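Local coordinates for regulatory protein (Bacillus megaterium, PDB 4UA1) that probably represses the mercury resistance operon until the dimer binds a mercury(II) ion, then activates its transcription while staying on the DNA, at residues Glu23-Ile28 against Glu64-Leu69. Sequence-based numbering, arbitrary orientation.
Sequences ERLGLI and EIDKLL
The guanidinium of R24 meets the carboxylate of D66 with the two planes nearly parallel, 12° apart, yet not as a doubly bonded pair. A single salt bridge joins NH1 of R24 to OD1 of D66 at 3.1 Å, and OD1 lies oblique to the guanidinium plane. At the edge of that group, near its plane, comes the backbone C of L69, 4.1 Å from NH2 of R24. With CG anti to the backbone N in both residues (chi1 158° in R24) and a bend at chi2 (-143°) in the arginine, the two charged groups meet although neither CB points at the other segment. R24 is the first residue after helix 18-22 to leave helical backbone angles; its positive phi, with two bonds back into the last turn, makes a Schellman motif. A long, flexible arginine suits this exposed corner because it can still span to helix 62-74.

Beside the ion pair, L25 supplies the apolar part. Its CD2 packs 3.6 Å from CA of D66, then against CD1 of L69 at 4.0 Å and CG2 of I65 at 4.3 Å. I65 and L69, one helical turn apart, present branched aliphatic groups suiting a buried leucine. L69 also touches R48 of helix 44-57, so the loop and two helices of the MerR-type helix-turn-helix region meet here. An ion pair beside an aliphatic cluster suggests that L25 contributes much of the packing, while solvent probably weakens the one-bond salt bridge.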
loop_
_atom_site.group_PDB
_atom_site.type_symbol
_atom_site.label_atom_id
_atom_site.label_comp_id
_atom_site.label_asym_id
_atom_site.label_seq_id
_atom_site.Cartn_x
_atom_site.Cartn_y
_atom_site.Cartn_z
ATOM N N GLU B 23 -14.872 -8.325 14.149
ATOM C CA GLU B 23 -15.486 -7.756 12.944
ATOM C C GLU B 23 -16.489 -8.652 12.255
ATOM O O GLU B 23 -16.936 -8.301 11.176
ATOM C CB GLU B 23 -14.426 -7.375 11.924
ATOM C CG GLU B 23 -13.798 -6.045 12.213
ATOM C CD GLU B 23 -12.515 -5.855 11.460
ATOM O OE1 GLU B 23 -12.173 -6.754 10.653
ATOM O OE2 GLU B 23 -11.836 -4.831 11.700
ATOM N N ARG B 24 -16.788 -9.813 12.838
ATOM C CA ARG B 24 -17.766 -10.787 12.298
ATOM C C ARG B 24 -17.218 -11.627 11.123
ATOM O O ARG B 24 -17.859 -12.576 10.675
ATOM C CB ARG B 24 -19.066 -10.061 11.894
ATOM C CG ARG B 24 -19.975 -10.739 10.872
ATOM C CD ARG B 24 -20.594 -9.705 9.937
ATOM N NE ARG B 24 -21.321 -10.340 8.845
ATOM C CZ ARG B 24 -20.827 -10.573 7.633
ATOM N NH1 ARG B 24 -19.584 -10.224 7.322
ATOM N NH2 ARG B 24 -21.590 -11.159 6.725
ATOM N N LEU B 25 -15.997 -11.342 10.681
ATOM C CA LEU B 25 -15.402 -12.116 9.589
ATOM C C LEU B 25 -15.181 -13.576 9.974
ATOM O O LEU B 25 -15.523 -14.500 9.226
ATOM C CB LEU B 25 -14.076 -11.503 9.141
ATOM C CG LEU B 25 -14.128 -10.089 8.568
ATOM C CD1 LEU B 25 -12.715 -9.651 8.303
ATOM C CD2 LEU B 25 -14.985 -10.002 7.318
ATOM N N GLY B 26 -14.587 -13.774 11.138
ATOM C CA GLY B 26 -14.360 -15.107 11.650
ATOM C C GLY B 26 -15.458 -15.440 12.624
ATOM O O GLY B 26 -16.052 -14.567 13.222
ATOM N N LEU B 27 -15.678 -16.716 12.841
ATOM C CA LEU B 27 -16.744 -17.132 13.708
ATOM C C LEU B 27 -16.323 -16.952 15.166
ATOM O O LEU B 27 -15.161 -16.623 15.441
ATOM C CB LEU B 27 -17.029 -18.574 13.393
ATOM C CG LEU B 27 -18.408 -19.066 13.671
ATOM C CD1 LEU B 27 -19.275 -18.223 12.778
ATOM C CD2 LEU B 27 -18.448 -20.489 13.225
ATOM N N ILE B 28 -17.205 -17.225 16.124
ATOM C CA ILE B 28 -16.747 -17.204 17.520
ATOM C C ILE B 28 -16.373 -18.612 17.957
ATOM O O ILE B 28 -17.040 -19.581 17.593
ATOM C CB ILE B 28 -17.796 -16.569 18.470
ATOM C CG1 ILE B 28 -17.127 -15.743 19.574
ATOM C CG2 ILE B 28 -18.863 -17.557 18.915
ATOM C CD1 ILE B 28 -18.101 -14.935 20.459
ATOM N N GLU B 64 -13.856 -4.843 1.737
ATOM C CA GLU B 64 -14.350 -5.605 0.597
ATOM C C GLU B 64 -14.651 -7.048 0.980
ATOM O O GLU B 64 -15.664 -7.629 0.576
ATOM C CB GLU B 64 -13.340 -5.562 -0.539
ATOM C CG GLU B 64 -13.122 -4.157 -1.019
ATOM C CD GLU B 64 -12.177 -4.032 -2.197
ATOM O OE1 GLU B 64 -11.226 -4.843 -2.322
ATOM O OE2 GLU B 64 -12.391 -3.074 -2.971
ATOM N N ILE B 65 -13.762 -7.633 1.765
ATOM C CA ILE B 65 -13.929 -9.011 2.180
ATOM C C ILE B 65 -15.167 -9.163 3.056
ATOM O O ILE B 65 -15.898 -10.150 2.951
ATOM C CB ILE B 65 -12.664 -9.489 2.898
ATOM C CG1 ILE B 65 -11.526 -9.652 1.864
ATOM C CG2 ILE B 65 -12.925 -10.764 3.661
ATOM C CD1 ILE B 65 -10.194 -9.994 2.452
ATOM N N ASP B 66 -15.423 -8.150 3.876
ATOM C CA ASP B 66 -16.610 -8.066 4.729
ATOM C C ASP B 66 -17.897 -8.108 3.894
ATOM O O ASP B 66 -18.835 -8.902 4.165
ATOM C CB ASP B 66 -16.559 -6.769 5.536
ATOM C CG ASP B 66 -17.518 -6.751 6.701
ATOM O OD1 ASP B 66 -18.574 -7.405 6.638
ATOM O OD2 ASP B 66 -17.224 -6.037 7.679
ATOM N N LYS B 67 -17.950 -7.217 2.903
ATOM C CA LYS B 67 -19.106 -7.152 2.025
ATOM C C LYS B 67 -19.304 -8.490 1.311
ATOM O O LYS B 67 -20.359 -9.137 1.445
ATOM C CB LYS B 67 -18.941 -6.009 1.020
ATOM N N LEU B 68 -18.255 -8.916 0.614
ATOM C CA LEU B 68 -18.258 -10.136 -0.176
ATOM C C LEU B 68 -18.787 -11.294 0.641
ATOM O O LEU B 68 -19.666 -12.020 0.189
ATOM C CB LEU B 68 -16.841 -10.437 -0.686
ATOM C CG LEU B 68 -16.479 -11.735 -1.424
ATOM C CD1 LEU B 68 -15.189 -11.575 -2.240
ATOM C CD2 LEU B 68 -16.299 -12.912 -0.461
ATOM N N LEU B 69 -18.253 -11.458 1.845
ATOM C CA LEU B 69 -18.673 -12.552 2.689
ATOM C C LEU B 69 -20.151 -12.447 3.067
ATOM O O LEU B 69 -20.843 -13.462 3.128
ATOM C CB LEU B 69 -17.803 -12.627 3.944
ATOM C CG LEU B 69 -16.441 -13.315 3.813
ATOM C CD1 LEU B 69 -15.704 -13.283 5.150
ATOM C CD2 LEU B 69 -16.627 -14.754 3.326
#